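Local coordinates for dual specificity protein phosphatase 14 (Homo sapiens, PDB 2WGP) that dephosphorylates the MAP kinases ERK, JNK and p38 as a dual-specificity phosphatase, and dampens T-cell receptor signalling by acting on the adapter TAB1, at residues I52-A58 with G104-C110; V131-E135 with S168-M172; R148-W154 with P181-E187. All coordinates share one frame; numbering follows the deposited sequence.

Contact 1 of 3, residues I52-A58 with G104-C110; sequences ITCIVNA and GATLVHC
Strands 54-57 and 106-109, which pair from C54 with T106 to N57 with H109, are parallel neighbours in the central sheet of the phosphatase fold. H109 and C110 begin the HCX5R signature of this family, and C110 is the nucleophile that becomes phosphocysteine. In the ladder, L107 N donates to C54 O, V56 N to L107 O and H109 N to V56 O, the last at 2.9 Å. A58 N adds a bond to H109 O where the strand runs into the phosphate-binding loop. At the other end A105 O takes two donors, T53 N at 2.8 Å and C54 N at 3.1 Å. The hydroxyl of T53, set between its own backbone N and carbonyl carbon (chi1 57°), turns back to accept from A105 N, OG1 to N 3.1 Å.

On one face of the sheet, V56 CG2 meets T106 CG2 at 3.7 Å, and helices 89-101 and 116-129 pack against this side. On the other lies the H109 ring, with N57 CA over its face and I55 CG2 in plane at its edge, 3.6 Å from CD2. The N57 amide is held elsewhere, ND2 by I62 O and N64 OD1, and OD1 by T59 OG1. Replacing H109 by a leucine would probably leave C110 O without its side-chain donor and N57 without a flat ring beneath its CA. That donor is H109 ND1, which reaches C110 O in the plane of the ring at 2.9 Å with a nearly straight N-H···O angle of 175°.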
loop_
_atom_site.group_PDB
_atom_site.type_symbol
_atom_site.label_atom_id
_atom_site.label_comp_id
_atom_site.label_asym_id
_atom_site.label_seq_id
_atom_site.Cartn_x
_atom_site.Cartn_y
_atom_site.Cartn_z
ATOM N N ILE A 52 36.688 25.735 -0.183
ATOM C CA ILE A 52 35.231 25.656 -0.178
ATOM C C ILE A 52 34.650 27.039 0.133
ATOM O O ILE A 52 35.064 27.713 1.082
ATOM C CB ILE A 52 34.706 24.548 0.790
ATOM C CG1 ILE A 52 35.056 23.157 0.220
ATOM C CG2 ILE A 52 33.153 24.666 1.017
ATOM C CD1 ILE A 52 35.022 22.015 1.220
ATOM N N THR A 53 33.740 27.468 -0.731
ATOM C CA THR A 53 33.094 28.772 -0.633
ATOM C C THR A 53 31.571 28.664 -0.437
ATOM O O THR A 53 30.927 29.624 -0.006
ATOM C CB THR A 53 33.374 29.596 -1.911
ATOM O OG1 THR A 53 32.924 28.860 -3.055
ATOM C CG2 THR A 53 34.876 29.896 -2.034
ATOM N N CYS A 54 31.011 27.496 -0.773
ATOM C CA CYS A 54 29.582 27.270 -0.727
ATOM C C CYS A 54 29.283 25.935 -0.071
ATOM O O CYS A 54 29.925 24.908 -0.388
ATOM C CB CYS A 54 29.013 27.282 -2.130
ATOM S SG CYS A 54 27.237 26.997 -2.235
ATOM N N ILE A 55 28.357 25.965 0.885
ATOM C CA ILE A 55 27.894 24.758 1.579
ATOM C C ILE A 55 26.413 24.500 1.265
ATOM O O ILE A 55 25.528 25.327 1.575
ATOM C CB ILE A 55 28.085 24.852 3.123
ATOM C CG1 ILE A 55 29.558 25.103 3.487
ATOM C CG2 ILE A 55 27.590 23.577 3.819
ATOM C CD1 ILE A 55 29.797 25.345 4.999
ATOM N N VAL A 56 26.168 23.337 0.654
ATOM C CA VAL A 56 24.830 22.809 0.416
ATOM C C VAL A 56 24.515 21.810 1.526
ATOM O O VAL A 56 25.063 20.697 1.588
ATOM C CB VAL A 56 24.687 22.141 -0.977
ATOM C CG1 VAL A 56 23.296 21.604 -1.160
ATOM C CG2 VAL A 56 24.995 23.128 -2.103
ATOM N N ASN A 57 23.629 22.229 2.398
ATOM C CA ASN A 57 23.171 21.410 3.510
ATOM C C ASN A 57 21.915 20.632 3.086
ATOM O O ASN A 57 20.803 21.166 3.145
ATOM C CB ASN A 57 22.908 22.309 4.720
ATOM C CG ASN A 57 22.383 21.560 5.896
ATOM O OD1 ASN A 57 22.236 20.335 5.844
ATOM N ND2 ASN A 57 22.080 22.277 6.974
ATOM N N ALA A 58 22.117 19.387 2.633
ATOM C CA ALA A 58 21.019 18.510 2.176
ATOM C C ALA A 58 20.356 17.737 3.317
ATOM O O ALA A 58 20.195 16.506 3.249
ATOM C CB ALA A 58 21.507 17.555 1.080
ATOM N N GLY A 104 34.995 29.009 -7.202
ATOM C CA GLY A 104 34.881 28.560 -5.841
ATOM C C GLY A 104 34.737 27.048 -5.815
ATOM O O GLY A 104 35.046 26.332 -6.795
ATOM N N ALA A 105 34.262 26.556 -4.689
ATOM C CA ALA A 105 34.038 25.125 -4.529
ATOM C C ALA A 105 32.899 24.879 -3.545
ATOM O O ALA A 105 32.649 25.672 -2.643
ATOM C CB ALA A 105 35.326 24.429 -4.074
ATOM N N THR A 106 32.195 23.778 -3.767
ATOM C CA THR A 106 31.010 23.453 -3.003
ATOM C C THR A 106 31.200 22.168 -2.199
ATOM O O THR A 106 31.715 21.170 -2.705
ATOM C CB THR A 106 29.770 23.330 -3.948
ATOM O OG1 THR A 106 29.584 24.568 -4.672
ATOM C CG2 THR A 106 28.515 23.005 -3.158
ATOM N N LEU A 107 30.760 22.205 -0.940
ATOM C CA LEU A 107 30.549 21.013 -0.163
ATOM C C LEU A 107 29.067 20.696 -0.116
ATOM O O LEU A 107 28.249 21.521 0.319
ATOM C CB LEU A 107 31.076 21.165 1.245
ATOM C CG LEU A 107 30.701 20.040 2.214
ATOM C CD1 LEU A 107 31.481 18.726 1.907
ATOM C CD2 LEU A 107 30.958 20.542 3.650
ATOM N N VAL A 108 28.714 19.513 -0.592
ATOM C CA VAL A 108 27.358 19.010 -0.429
ATOM C C VAL A 108 27.438 18.011 0.709
ATOM O O VAL A 108 28.148 16.982 0.596
ATOM C CB VAL A 108 26.764 18.346 -1.693
ATOM C CG1 VAL A 108 25.310 17.905 -1.403
ATOM C CG2 VAL A 108 26.852 19.298 -2.955
ATOM N N HIS A 109 26.747 18.326 1.810
ATOM C CA HIS A 109 26.753 17.455 2.989
ATOM C C HIS A 109 25.349 17.014 3.357
ATOM O O HIS A 109 24.348 17.683 3.030
ATOM C CB HIS A 109 27.485 18.075 4.205
ATOM C CG HIS A 109 26.661 19.020 5.039
ATOM N ND1 HIS A 109 25.744 18.591 5.985
ATOM C CD2 HIS A 109 26.664 20.374 5.104
ATOM C CE1 HIS A 109 25.199 19.648 6.567
ATOM N NE2 HIS A 109 25.738 20.739 6.052
ATOM N N CYS A 110 25.278 15.882 4.034
ATOM C CA CYS A 110 24.040 15.445 4.677
ATOM C C CYS A 110 24.405 15.111 6.127
ATOM O O CYS A 110 25.185 15.851 6.735
ATOM C CB CYS A 110 23.418 14.295 3.882
ATOM S SG CYS A 110 24.529 12.974 3.377
#

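Contact 2 of 3, residues V131-E135 with S168-M172; sequences VCLLE and STVKM
T169 and V170 present their side chains to the first turn of helix 133-143, the hydroxyl meeting backbone and the valine meeting leucine. T169 OG1 accepts from L134 N at 3.0 Å, with an N-H···O angle of 159°. A chi1 of 59° tucks T169 OG1 over its own backbone, toward the helix turn, while T169 CG2 swings beside the backbone N and lies against C132 CB at 3.7 Å. One threonine therefore offers its polar branch to the helix start and its methyl to the residue before it. L134 CB lies close to the same hydroxyl, 3.6 Å from T169 OG1. T169 OG1 is also hydrogen-bonded to E161 OE2 on helix 151-165, and this carboxylate oxygen accepts from L133 N as well. A negative charge set beside the opening N-H groups of a helix would probably be favoured by the helix dipole.

C132 is the N-cap of that helix and forms a capping box with E135. C132 N donates to E135 OE1 at 3.2 Å, approaching from the anti side of the carboxylate and somewhat out of its plane. In return E135 N makes a weak bond to C132 SG, 3.6 Å away, so the box is closed by sulfur in one direction and a carboxylate in the other.

The apolar half of the contact belongs to L133 and V170, whose side chains cross at about a right angle. V170 CG2 comes up to L133 CG at 4.0 Å, while V170 CB faces L133 CD2 at 4.1 Å. L133 also packs on I158 of helix 151-165 and on I122 and M126 of helix 116-129, and V170 touches P181.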
loop_
_atom_site.group_PDB
_atom_site.type_symbol
_atom_site.label_atom_id
_atom_site.label_comp_id
_atom_site.label_asym_id
_atom_site.label_seq_id
_atom_site.Cartn_x
_atom_site.Cartn_y
_atom_site.Cartn_z
ATOM N N VAL A 131 28.448 11.949 -17.945
ATOM C CA VAL A 131 28.757 10.592 -17.567
ATOM C C VAL A 131 27.396 9.936 -17.251
ATOM O O VAL A 131 26.511 10.594 -16.723
ATOM C CB VAL A 131 29.813 10.681 -16.415
ATOM C CG1 VAL A 131 29.201 10.852 -15.057
ATOM C CG2 VAL A 131 30.849 9.596 -16.505
ATOM N N CYS A 132 27.213 8.671 -17.642
ATOM C CA CYS A 132 25.990 7.955 -17.346
ATOM C C CYS A 132 25.900 7.654 -15.841
ATOM O O CYS A 132 26.873 7.839 -15.071
ATOM C CB CYS A 132 25.905 6.659 -18.163
ATOM S SG CYS A 132 27.070 5.365 -17.680
ATOM N N LEU A 133 24.733 7.197 -15.424
ATOM C CA LEU A 133 24.457 6.950 -14.014
ATOM C C LEU A 133 25.406 5.901 -13.403
ATOM O O LEU A 133 25.891 6.087 -12.286
ATOM C CB LEU A 133 23.012 6.506 -13.831
ATOM C CG LEU A 133 22.535 6.155 -12.439
ATOM C CD1 LEU A 133 22.856 7.292 -11.438
ATOM C CD2 LEU A 133 21.027 5.871 -12.495
ATOM N N LEU A 134 25.686 4.819 -14.133
ATOM C CA LEU A 134 26.595 3.795 -13.616
ATOM C C LEU A 134 28.001 4.401 -13.386
ATOM O O LEU A 134 28.614 4.192 -12.328
ATOM C CB LEU A 134 26.663 2.591 -14.557
ATOM C CG LEU A 134 27.604 1.466 -14.155
ATOM C CD1 LEU A 134 27.291 0.916 -12.742
ATOM C CD2 LEU A 134 27.608 0.339 -15.233
ATOM N N GLU A 135 28.488 5.169 -14.359
ATOM C CA GLU A 135 29.804 5.808 -14.232
ATOM C C GLU A 135 29.837 6.827 -13.087
ATOM O O GLU A 135 30.823 6.908 -12.373
ATOM C CB GLU A 135 30.224 6.536 -15.517
ATOM C CG GLU A 135 30.459 5.718 -16.753
ATOM C CD GLU A 135 30.791 6.615 -18.007
ATOM O OE1 GLU A 135 29.872 7.253 -18.639
ATOM O OE2 GLU A 135 31.997 6.673 -18.360
ATOM N N SER A 168 18.963 4.300 -19.895
ATOM C CA SER A 168 19.403 4.064 -18.544
ATOM C C SER A 168 20.513 2.998 -18.482
ATOM O O SER A 168 20.573 2.091 -19.305
ATOM C CB SER A 168 18.193 3.751 -17.632
ATOM O OG SER A 168 17.626 2.485 -17.889
ATOM N N THR A 169 21.411 3.147 -17.505
ATOM C CA THR A 169 22.527 2.228 -17.309
ATOM C C THR A 169 22.468 1.469 -15.981
ATOM O O THR A 169 23.366 0.653 -15.680
ATOM C CB THR A 169 23.870 2.982 -17.465
ATOM O OG1 THR A 169 23.946 4.044 -16.509
ATOM C CG2 THR A 169 23.976 3.562 -18.887
ATOM N N VAL A 170 21.411 1.741 -15.205
ATOM C CA VAL A 170 21.070 1.002 -13.985
ATOM C C VAL A 170 19.563 0.745 -14.009
ATOM O O VAL A 170 18.784 1.621 -14.386
ATOM C CB VAL A 170 21.416 1.816 -12.708
ATOM C CG1 VAL A 170 21.037 1.043 -11.429
ATOM C CG2 VAL A 170 22.902 2.190 -12.705
ATOM N N LYS A 171 19.174 -0.455 -13.603
ATOM C CA LYS A 171 17.792 -0.905 -13.551
ATOM C C LYS A 171 17.472 -1.332 -12.126
ATOM O O LYS A 171 18.330 -1.864 -11.427
ATOM C CB LYS A 171 17.610 -2.136 -14.431
ATOM C CG LYS A 171 16.631 -1.954 -15.555
ATOM C CD LYS A 171 16.915 -2.900 -16.738
ATOM C CE LYS A 171 16.414 -4.338 -16.501
ATOM N NZ LYS A 171 15.826 -4.887 -17.771
ATOM N N MET A 172 16.222 -1.138 -11.728
ATOM C CA MET A 172 15.734 -1.665 -10.451
ATOM C C MET A 172 15.328 -3.122 -10.687
ATOM O O MET A 172 14.632 -3.445 -11.653
ATOM C CB MET A 172 14.572 -0.821 -9.927
ATOM C CG MET A 172 14.920 0.660 -9.753
ATOM S SD MET A 172 16.196 1.037 -8.533
ATOM C CE MET A 172 15.422 0.563 -7.021
#

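Contact 3 of 3, residues R148-W154 with P181-E187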
loop_
_atom_site.group_PDB
_atom_site.type_symbol
_atom_site.label_atom_id
_atom_site.label_comp_id
_atom_site.label_asym_id
_atom_site.label_seq_id
_atom_site.Cartn_x
_atom_site.Cartn_y
_atom_site.Cartn_z
ATOM N N ARG A 148 25.600 4.943 -0.414
ATOM C CA ARG A 148 24.482 4.003 -0.533
ATOM C C ARG A 148 23.151 4.775 -0.590
ATOM O O ARG A 148 22.388 4.793 0.362
ATOM C CB ARG A 148 24.499 3.036 0.655
ATOM C CG ARG A 148 23.611 1.839 0.489
ATOM C CD ARG A 148 24.313 0.697 -0.143
ATOM N NE ARG A 148 23.485 -0.492 -0.184
ATOM C CZ ARG A 148 23.836 -1.646 -0.743
ATOM N NH1 ARG A 148 24.990 -1.756 -1.366
ATOM N NH2 ARG A 148 23.012 -2.696 -0.669
ATOM N N PRO A 149 22.871 5.426 -1.727
ATOM C CA PRO A 149 21.589 6.106 -1.879
ATOM C C PRO A 149 20.443 5.152 -1.615
ATOM O O PRO A 149 20.535 3.943 -1.898
ATOM C CB PRO A 149 21.600 6.533 -3.339
ATOM C CG PRO A 149 23.060 6.738 -3.644
ATOM C CD PRO A 149 23.726 5.606 -2.914
ATOM N N ASN A 150 19.384 5.650 -1.003
ATOM C CA ASN A 150 18.287 4.765 -0.681
ATOM C C ASN A 150 17.568 4.343 -1.973
ATOM O O ASN A 150 17.841 4.901 -3.017
ATOM C CB ASN A 150 17.378 5.370 0.394
ATOM C CG ASN A 150 16.483 6.464 -0.118
ATOM O OD1 ASN A 150 15.768 6.294 -1.102
ATOM N ND2 ASN A 150 16.462 7.579 0.596
ATOM N N VAL A 151 16.701 3.330 -1.937
ATOM C CA VAL A 151 16.142 2.811 -3.210
ATOM C C VAL A 151 15.232 3.794 -3.956
ATOM O O VAL A 151 15.181 3.757 -5.195
ATOM C CB VAL A 151 15.454 1.444 -3.050
ATOM C CG1 VAL A 151 16.528 0.387 -2.660
ATOM C CG2 VAL A 151 14.285 1.531 -2.046
ATOM N N GLY A 152 14.535 4.668 -3.215
ATOM C CA GLY A 152 13.710 5.714 -3.834
ATOM C C GLY A 152 14.545 6.749 -4.569
ATOM O O GLY A 152 14.222 7.175 -5.707
ATOM N N PHE A 153 15.658 7.128 -3.947
ATOM C CA PHE A 153 16.618 8.008 -4.582
ATOM C C PHE A 153 17.144 7.387 -5.886
ATOM O O PHE A 153 17.308 8.094 -6.877
ATOM C CB PHE A 153 17.775 8.360 -3.624
ATOM C CG PHE A 153 17.382 9.238 -2.432
ATOM C CD1 PHE A 153 18.343 9.579 -1.484
ATOM C CD2 PHE A 153 16.101 9.747 -2.274
ATOM C CE1 PHE A 153 18.040 10.393 -0.405
ATOM C CE2 PHE A 153 15.778 10.571 -1.178
ATOM C CZ PHE A 153 16.751 10.889 -0.242
ATOM N N TRP A 154 17.453 6.091 -5.870
ATOM C CA TRP A 154 17.800 5.354 -7.082
ATOM C C TRP A 154 16.735 5.441 -8.186
ATOM O O TRP A 154 17.086 5.724 -9.322
ATOM C CB TRP A 154 18.166 3.894 -6.771
ATOM C CG TRP A 154 19.608 3.761 -6.428
ATOM C CD1 TRP A 154 20.135 3.543 -5.203
ATOM C CD2 TRP A 154 20.713 3.859 -7.333
ATOM N NE1 TRP A 154 21.502 3.490 -5.274
ATOM C CE2 TRP A 154 21.887 3.691 -6.572
ATOM C CE3 TRP A 154 20.825 4.081 -8.717
ATOM C CZ2 TRP A 154 23.167 3.724 -7.143
ATOM C CZ3 TRP A 154 22.103 4.095 -9.284
ATOM C CH2 TRP A 154 23.250 3.918 -8.496
ATOM N N PRO A 181 18.524 -1.134 -6.979
ATOM C CA PRO A 181 19.275 -1.027 -8.219
ATOM C C PRO A 181 20.151 -2.270 -8.448
ATOM O O PRO A 181 20.722 -2.845 -7.495
ATOM C CB PRO A 181 20.140 0.221 -8.014
ATOM C CG PRO A 181 20.278 0.324 -6.503
ATOM C CD PRO A 181 18.953 -0.139 -5.977
ATOM N N ASP A 182 20.287 -2.655 -9.711
ATOM C CA ASP A 182 21.112 -3.825 -10.053
ATOM C C ASP A 182 22.537 -3.800 -9.484
ATOM O O ASP A 182 23.075 -4.860 -9.158
ATOM C CB ASP A 182 21.099 -4.159 -11.560
ATOM C CG ASP A 182 21.416 -2.977 -12.476
ATOM O OD1 ASP A 182 22.105 -2.016 -12.092
ATOM O OD2 ASP A 182 20.997 -3.050 -13.649
ATOM N N VAL A 183 23.133 -2.609 -9.345
ATOM C CA VAL A 183 24.476 -2.492 -8.765
ATOM C C VAL A 183 24.574 -3.068 -7.343
ATOM O O VAL A 183 25.589 -3.671 -6.993
ATOM C CB VAL A 183 25.041 -1.039 -8.804
ATOM C CG1 VAL A 183 25.387 -0.624 -10.274
ATOM C CG2 VAL A 183 24.092 -0.041 -8.161
ATOM N N TYR A 184 23.522 -2.929 -6.554
ATOM C CA TYR A 184 23.502 -3.476 -5.192
ATOM C C TYR A 184 23.420 -4.999 -5.224
ATOM O O TYR A 184 24.034 -5.679 -4.409
ATOM C CB TYR A 184 22.327 -2.939 -4.386
ATOM C CG TYR A 184 22.421 -1.480 -3.953
ATOM C CD1 TYR A 184 23.506 -0.666 -4.309
ATOM C CD2 TYR A 184 21.396 -0.911 -3.192
ATOM C CE1 TYR A 184 23.558 0.656 -3.926
ATOM C CE2 TYR A 184 21.430 0.391 -2.808
ATOM C CZ TYR A 184 22.516 1.191 -3.177
ATOM O OH TYR A 184 22.577 2.511 -2.779
ATOM N N GLU A 185 22.640 -5.533 -6.158
ATOM C CA GLU A 185 22.538 -6.992 -6.298
ATOM C C GLU A 185 23.906 -7.542 -6.724
ATOM O O GLU A 185 24.378 -8.539 -6.176
ATOM C CB GLU A 185 21.448 -7.336 -7.312
ATOM C CG GLU A 185 20.904 -8.737 -7.200
ATOM C CD GLU A 185 21.729 -9.748 -7.959
ATOM O OE1 GLU A 185 22.468 -9.314 -8.869
ATOM O OE2 GLU A 185 21.616 -10.971 -7.674
ATOM N N LYS A 186 24.528 -6.893 -7.707
ATOM C CA LYS A 186 25.849 -7.299 -8.193
ATOM C C LYS A 186 26.909 -7.290 -7.078
ATOM O O LYS A 186 27.666 -8.248 -6.948
ATOM C CB LYS A 186 26.262 -6.456 -9.404
ATOM C CG LYS A 186 25.375 -6.720 -10.629
ATOM C CD LYS A 186 25.618 -5.758 -11.777
ATOM C CE LYS A 186 24.860 -6.199 -13.010
ATOM N NZ LYS A 186 25.321 -5.482 -14.226
ATOM N N GLU A 187 26.933 -6.229 -6.284
ATOM C CA GLU A 187 27.821 -6.107 -5.125
ATOM C C GLU A 187 27.643 -7.245 -4.084
ATOM O O GLU A 187 28.629 -7.673 -3.479
ATOM C CB GLU A 187 27.620 -4.738 -4.429
ATOM C CG GLU A 187 28.198 -3.536 -5.229
ATOM C CD GLU A 187 27.728 -2.173 -4.714
ATOM O OE1 GLU A 187 27.798 -1.183 -5.480
ATOM O OE2 GLU A 187 27.298 -2.113 -3.539
HETATM O O HOH W 1 24.817 -4.699 -1.973
#
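The hydroxyl of Y184 is gripped by two groups of the 148-154 segment. Y184 OH donates to P149 O at 2.6 Å, in the carbonyl plane and on a lone pair, and accepts from W154 NE1 at 2.9 Å, an N-H···O angle of 152°. With one donor and one acceptor engaged, the phenol oxygen is satisfied although the residue is buried, which probably fixes the rotation of the hydroxyl.

The ring behind it lies between two residues. R148 lays its guanidinium flat over one face in a cation-pi stack, R148 CZ to the Y184 ring centroid 3.5 Å with the planes only 3° apart, while P181 CG sits over the centre of the opposite face. A bend at chi2 (90°) turns the arginine chain so that it runs antiparallel to the tyrosine side chain and lays the guanidinium over its ring. From that stack R148 NH1 reaches E187 OE2 at 3.2 Å in a salt bridge; the stronger tie of this glutamate is OE1 with Y137 OH. Water 1, in the guanidinium plane at its edge, accepts from R148 NH2 at 3.0 Å and donates to Y184 O at 2.7 Å.

Two helix starts meet here. N150 is the N-cap of helix 151-165, its OD1 accepting from F153 N, and P181 holds the same position before helix 182-188. P181 CG, already over the Y184 ring, also stands 3.4 Å from the centroid of the W154 five-membered ring, a CH-pi contact over the indole face, while W154 packs edge-to-face with Y137. V183 CG2 packs near W154 CZ2, the two side chains running roughly perpendicular. The P149 side chain is about 10 Å from that of the catalytic C110 in the same chain. Y88 of a neighbouring subunit packs on R148, and L87 of that subunit on Y184.

Followed from the N terminus, contact 1 comes first: the chain leaves strand 54-57, makes strand 71-74 and helix 89-101, and returns as strand 106-109, closing its loop before the others open. Contacts 2 and 3 cross, since their segments alternate along the chain: 131-135 and 148-154 are met in the same order by 168-172 and 181-187. Together they fasten the chain that follows helix 151-165 back onto the helical part of the domain. They touch directly, K171 O lying 2.7 Å from D182 N in a probable hydrogen bond, and L134 packs on V183. Contact 1 lies across the chain's centre, with its nearest atoms about 7 Å from those of contact 3.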